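Local coordinates for protein galactose-binding lectin (Arachis hypogaea, PDB 6VAW) that binds galactose and its glycomimetic derivatives as a tetrameric, calcium- and manganese-dependent legume lectin from peanut, at residues 6-9 with 10-13; 130-134 with 135-139. All coordinates share one frame; numbering follows the deposited sequence.

Interaction 1: residues 6-9 with 10-13; sequences FNFN and SFSE
Phe8 and Phe11 both place CG beside the backbone N and anti to the carbonyl carbon (chi1 -65° and -56°), and, with only Asn9 and Ser10 between them, this shared torsion brings the two rings together. One side of the Phe11 ring does the touching: its CE1 lies 3.5 Å from CB of Phe8 and equally near CG, meeting the root of the Phe8 side chain at an oblique angle. The ring planes are inclined by only 26°, but the centroids stand 5.2 Å apart, so the rings are slid past one another and barely overlap; the contact is apolar and depends little on stacking. Carbonyl O of Ser10 comes to the edge of the Phe8 ring, 3.9 Å from CD1. In the legume lectin fold, a jelly-roll beta sandwich, this is the point where strand 2-8 runs out into the loop that leads to strand 18-22. Phe8 still pairs by its backbone with Trp223, whereas Phe11 pairs with Gly30 and rests its side chain on Ile220, so the two buried phenylalanines span the end of the strand. Between them the bend at Asn9 buries N of Ser10 without a partner for its hydrogen.

Interaction 2: residues 130-134 with 135-139; sequences YNDPP and TDHVG. With MN (manganese (II) ion), chain F; CA (calcium ion), chain G.
Asp132 and His137 meet through the manganese ion they share. Asp132 OD1 binds it at 2.2 Å and His137 NE2 at 2.1 Å, and these two ligand atoms approach within 3.2 Å of each other as neighbours in one coordination shell, with the oxygen near the plane of the imidazole at its edge. The carboxylate is turned 60° from the ring. Its other oxygen, OD2, binds the calcium ion at 2.4 Å, so a single aspartate bridges both metals. Two waters complete the manganese shell with Glu121 and Asp123; the calcium takes two further waters together with Asp123, Tyr125 and Asn127.

The next layer fixes the imidazole. CG of His137 sits between the backbone N and the carbonyl carbon (chi1 53°), which swings the ring back over the preceding loop. There ND1 donates to the carbonyl O of Thr135, 2.9 Å away in a nearly straight bond (164°) that stays close to the ring plane, while CD of Pro133 lies over the ring centre in a CH-pi contact, 3.4 Å from the centroid. Held at NE2 by the metal and at ND1 by the carbonyl, the ring has its rotation fixed, while the proline covers one face. Farther out, Ser126 OG is hydrogen-bonded to the carbonyl O of Pro133, and strand 137-141 is held by backbone pairing of His137 with Asp123.

This is the paired metal site of legume lectins, close to the sugar pocket, to which Tyr125 and Asn127 also contribute. With ND1 carrying the proton, NE2 is left to offer its lone pair to manganese, and the donation to Thr135 O probably makes the imidazole a somewhat stronger ligand.

How the interactions relate
From the N terminus the chain first passes through interaction 1, where strand 2-8 gives way to the loop before strand 18-22, and only much later reaches interaction 2, at the end of the loop joining strands 117-123 and 137-141. Each bridges a local bend within one continuous run of chain, and they follow in series, neither nesting nor crossing. They belong to different sheets of the sandwich: 6-13 leaves the sheet that contains strand 217-229, whereas 130-139 enters the seven-stranded sheet and ties its metal-binding loop to strand 137-141. Their centres lie about 30 Å apart, on opposite sides of the chain's centre. Interaction 1 is near neighbouring subunits; interaction 2 faces the metals and the galactoside pocket.

Interaction 1: residues 6-9 with 10-13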
loop_
_atom_site.group_PDB
_atom_site.type_symbol
_atom_site.label_atom_id
_atom_site.label_comp_id
_atom_site.label_asym_id
_atom_site.label_seq_id
_atom_site.Cartn_x
_atom_site.Cartn_y
_atom_site.Cartn_z
ATOM N N PHE A 6 4.055 -4.560 -5.941
ATOM C CA PHE A 6 5.320 -3.813 -5.977
ATOM C C PHE A 6 5.130 -2.482 -6.667
ATOM O O PHE A 6 4.149 -2.285 -7.373
ATOM C CB PHE A 6 6.467 -4.613 -6.621
ATOM C CG PHE A 6 6.291 -5.157 -8.020
ATOM C CD1 PHE A 6 6.515 -4.351 -9.131
ATOM C CD2 PHE A 6 5.961 -6.488 -8.230
ATOM C CE1 PHE A 6 6.398 -4.863 -10.429
ATOM C CE2 PHE A 6 5.835 -6.996 -9.531
ATOM C CZ PHE A 6 6.080 -6.187 -10.621
ATOM N N ASN A 7 6.067 -1.565 -6.455
ATOM C CA ASN A 7 6.016 -0.252 -7.072
ATOM C C ASN A 7 7.439 0.266 -7.259
ATOM O O ASN A 7 8.222 0.296 -6.299
ATOM C CB ASN A 7 5.147 0.726 -6.250
ATOM C CG ASN A 7 5.166 2.160 -6.741
ATOM O OD1 ASN A 7 5.533 3.081 -6.006
ATOM N ND2 ASN A 7 4.824 2.380 -8.002
ATOM N N PHE A 8 7.771 0.635 -8.500
ATOM C CA PHE A 8 9.048 1.226 -8.902
ATOM C C PHE A 8 8.817 2.631 -9.414
ATOM O O PHE A 8 8.198 2.808 -10.454
ATOM C CB PHE A 8 9.759 0.394 -9.997
ATOM C CG PHE A 8 10.205 -0.993 -9.605
ATOM C CD1 PHE A 8 11.389 -1.189 -8.911
ATOM C CD2 PHE A 8 9.464 -2.110 -9.971
ATOM C CE1 PHE A 8 11.797 -2.479 -8.548
ATOM C CE2 PHE A 8 9.869 -3.396 -9.603
ATOM C CZ PHE A 8 11.032 -3.574 -8.895
ATOM N N ASN A 9 9.302 3.631 -8.688
ATOM C CA ASN A 9 9.241 5.040 -9.104
ATOM C C ASN A 9 10.508 5.366 -9.910
ATOM O O ASN A 9 10.563 6.350 -10.652
ATOM C CB ASN A 9 9.131 5.953 -7.884
ATOM C CG ASN A 9 7.880 5.741 -7.092
ATOM O OD1 ASN A 9 6.775 5.718 -7.641
ATOM N ND2 ASN A 9 8.036 5.569 -5.787
ATOM N N SER A 10 11.533 4.530 -9.706
ATOM C CA SER A 10 12.847 4.569 -10.309
ATOM C C SER A 10 13.458 3.177 -10.253
ATOM O O SER A 10 12.958 2.293 -9.545
ATOM C CB SER A 10 13.743 5.568 -9.574
ATOM O OG SER A 10 13.922 5.168 -8.223
ATOM N N PHE A 11 14.560 3.005 -10.961
ATOM C CA PHE A 11 15.283 1.749 -11.024
ATOM C C PHE A 11 16.766 1.980 -10.736
ATOM O O PHE A 11 17.261 3.100 -10.861
ATOM C CB PHE A 11 15.101 1.088 -12.399
ATOM C CG PHE A 11 13.663 0.852 -12.800
ATOM C CD1 PHE A 11 12.979 -0.281 -12.371
ATOM C CD2 PHE A 11 12.996 1.756 -13.621
ATOM C CE1 PHE A 11 11.664 -0.519 -12.785
ATOM C CE2 PHE A 11 11.680 1.526 -14.018
ATOM C CZ PHE A 11 11.020 0.393 -13.593
ATOM N N SER A 12 17.462 0.915 -10.345
ATOM C CA SER A 12 18.890 0.930 -10.052
ATOM C C SER A 12 19.534 -0.409 -10.369
ATOM O O SER A 12 18.899 -1.456 -10.215
ATOM C CB SER A 12 19.128 1.285 -8.589
ATOM O OG SER A 12 18.416 0.413 -7.723
ATOM N N GLU A 13 20.809 -0.378 -10.803
ATOM C CA GLU A 13 21.619 -1.578 -11.007
ATOM C C GLU A 13 21.824 -2.226 -9.626
ATOM O O GLU A 13 21.983 -1.522 -8.618
ATOM C CB GLU A 13 22.984 -1.216 -11.646
ATOM C CG GLU A 13 22.923 -0.876 -13.126
ATOM C CD GLU A 13 24.209 -0.346 -13.741
ATOM O OE1 GLU A 13 25.309 -0.771 -13.315
ATOM O OE2 GLU A 13 24.111 0.472 -14.685
#

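Interaction 2: residues 130-134 with 135-139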
loop_
_atom_site.group_PDB
_atom_site.type_symbol
_atom_site.label_atom_id
_atom_site.label_comp_id
_atom_site.label_asym_id
_atom_site.label_seq_id
_atom_site.Cartn_x
_atom_site.Cartn_y
_atom_site.Cartn_z
ATOM N N TYR A 130 5.181 -9.986 -40.411
ATOM C CA TYR A 130 4.394 -10.249 -39.190
ATOM C C TYR A 130 2.990 -9.686 -39.279
ATOM O O TYR A 130 2.312 -9.560 -38.262
ATOM C CB TYR A 130 5.112 -9.681 -37.958
ATOM C CG TYR A 130 6.524 -10.207 -37.807
ATOM C CD1 TYR A 130 6.800 -11.568 -37.925
ATOM C CD2 TYR A 130 7.577 -9.356 -37.484
ATOM C CE1 TYR A 130 8.094 -12.060 -37.781
ATOM C CE2 TYR A 130 8.886 -9.830 -37.384
ATOM C CZ TYR A 130 9.139 -11.186 -37.529
ATOM O OH TYR A 130 10.415 -11.683 -37.391
ATOM N N ASN A 131 2.562 -9.362 -40.506
ATOM C CA ASN A 131 1.265 -8.811 -40.883
ATOM C C ASN A 131 0.897 -7.574 -40.043
ATOM O O ASN A 131 -0.257 -7.414 -39.633
ATOM C CB ASN A 131 0.163 -9.896 -40.819
ATOM C CG ASN A 131 0.336 -10.977 -41.870
ATOM O OD1 ASN A 131 0.463 -10.705 -43.074
ATOM N ND2 ASN A 131 0.346 -12.231 -41.443
ATOM N N ASP A 132 1.886 -6.692 -39.799
ATOM C CA ASP A 132 1.670 -5.463 -39.031
ATOM C C ASP A 132 0.715 -4.519 -39.748
ATOM O O ASP A 132 0.808 -4.421 -40.972
ATOM C CB ASP A 132 3.004 -4.728 -38.792
ATOM C CG ASP A 132 3.741 -5.100 -37.521
ATOM O OD1 ASP A 132 3.078 -5.566 -36.562
ATOM O OD2 ASP A 132 4.975 -4.909 -37.473
ATOM N N PRO A 133 -0.122 -3.742 -39.030
ATOM C CA PRO A 133 -0.944 -2.733 -39.725
ATOM C C PRO A 133 -0.032 -1.621 -40.305
ATOM O O PRO A 133 1.136 -1.553 -39.925
ATOM C CB PRO A 133 -1.904 -2.226 -38.640
ATOM C CG PRO A 133 -1.258 -2.555 -37.352
ATOM C CD PRO A 133 -0.341 -3.719 -37.566
ATOM N N PRO A 134 -0.511 -0.741 -41.225
ATOM C CA PRO A 134 0.411 0.229 -41.854
ATOM C C PRO A 134 0.964 1.352 -40.959
ATOM O O PRO A 134 1.983 1.938 -41.327
ATOM C CB PRO A 134 -0.419 0.818 -43.005
ATOM C CG PRO A 134 -1.830 0.577 -42.647
ATOM C CD PRO A 134 -1.856 -0.689 -41.849
ATOM N N THR A 135 0.335 1.658 -39.803
ATOM C CA THR A 135 0.807 2.748 -38.915
ATOM C C THR A 135 1.256 2.209 -37.548
ATOM O O THR A 135 1.067 1.015 -37.300
ATOM C CB THR A 135 -0.344 3.780 -38.690
ATOM O OG1 THR A 135 -1.351 3.198 -37.852
ATOM C CG2 THR A 135 -0.965 4.294 -39.988
ATOM N N ASP A 136 1.802 3.094 -36.645
ATOM C CA ASP A 136 2.138 2.751 -35.253
ATOM C C ASP A 136 0.881 2.159 -34.601
ATOM O O ASP A 136 -0.243 2.554 -34.958
ATOM C CB ASP A 136 2.615 3.980 -34.454
ATOM C CG ASP A 136 3.917 4.605 -34.941
ATOM O OD1 ASP A 136 4.580 3.997 -35.815
ATOM O OD2 ASP A 136 4.270 5.702 -34.443
ATOM N N HIS A 137 1.053 1.179 -33.713
ATOM C CA HIS A 137 -0.104 0.520 -33.131
ATOM C C HIS A 137 0.207 -0.102 -31.787
ATOM O O HIS A 137 1.366 -0.384 -31.466
ATOM C CB HIS A 137 -0.616 -0.585 -34.088
ATOM C CG HIS A 137 0.441 -1.566 -34.508
ATOM N ND1 HIS A 137 1.352 -1.268 -35.529
ATOM C CD2 HIS A 137 0.689 -2.814 -34.054
ATOM C CE1 HIS A 137 2.127 -2.332 -35.637
ATOM N NE2 HIS A 137 1.768 -3.289 -34.775
ATOM N N VAL A 138 -0.859 -0.357 -31.040
ATOM C CA VAL A 138 -0.824 -1.112 -29.795
ATOM C C VAL A 138 -1.436 -2.449 -30.161
ATOM O O VAL A 138 -2.462 -2.485 -30.835
ATOM C CB VAL A 138 -1.519 -0.425 -28.596
ATOM C CG1 VAL A 138 -1.389 -1.272 -27.328
ATOM C CG2 VAL A 138 -0.959 0.975 -28.354
ATOM N N GLY A 139 -0.795 -3.527 -29.763
ATOM C CA GLY A 139 -1.290 -4.852 -30.096
ATOM C C GLY A 139 -1.327 -5.785 -28.914
ATOM O O GLY A 139 -0.603 -5.594 -27.948
HETATM MN MN MN F . 2.863 -5.036 -34.466
HETATM CA CA CA G . 6.622 -4.030 -36.021
HETATM O O HOH W 1 4.219 -7.048 -33.920
HETATM O O HOH W 2 0.957 -6.248 -34.710
HETATM O O HOH W 3 8.557 -3.401 -34.952
HETATM O O HOH W 4 6.706 -6.217 -35.031
#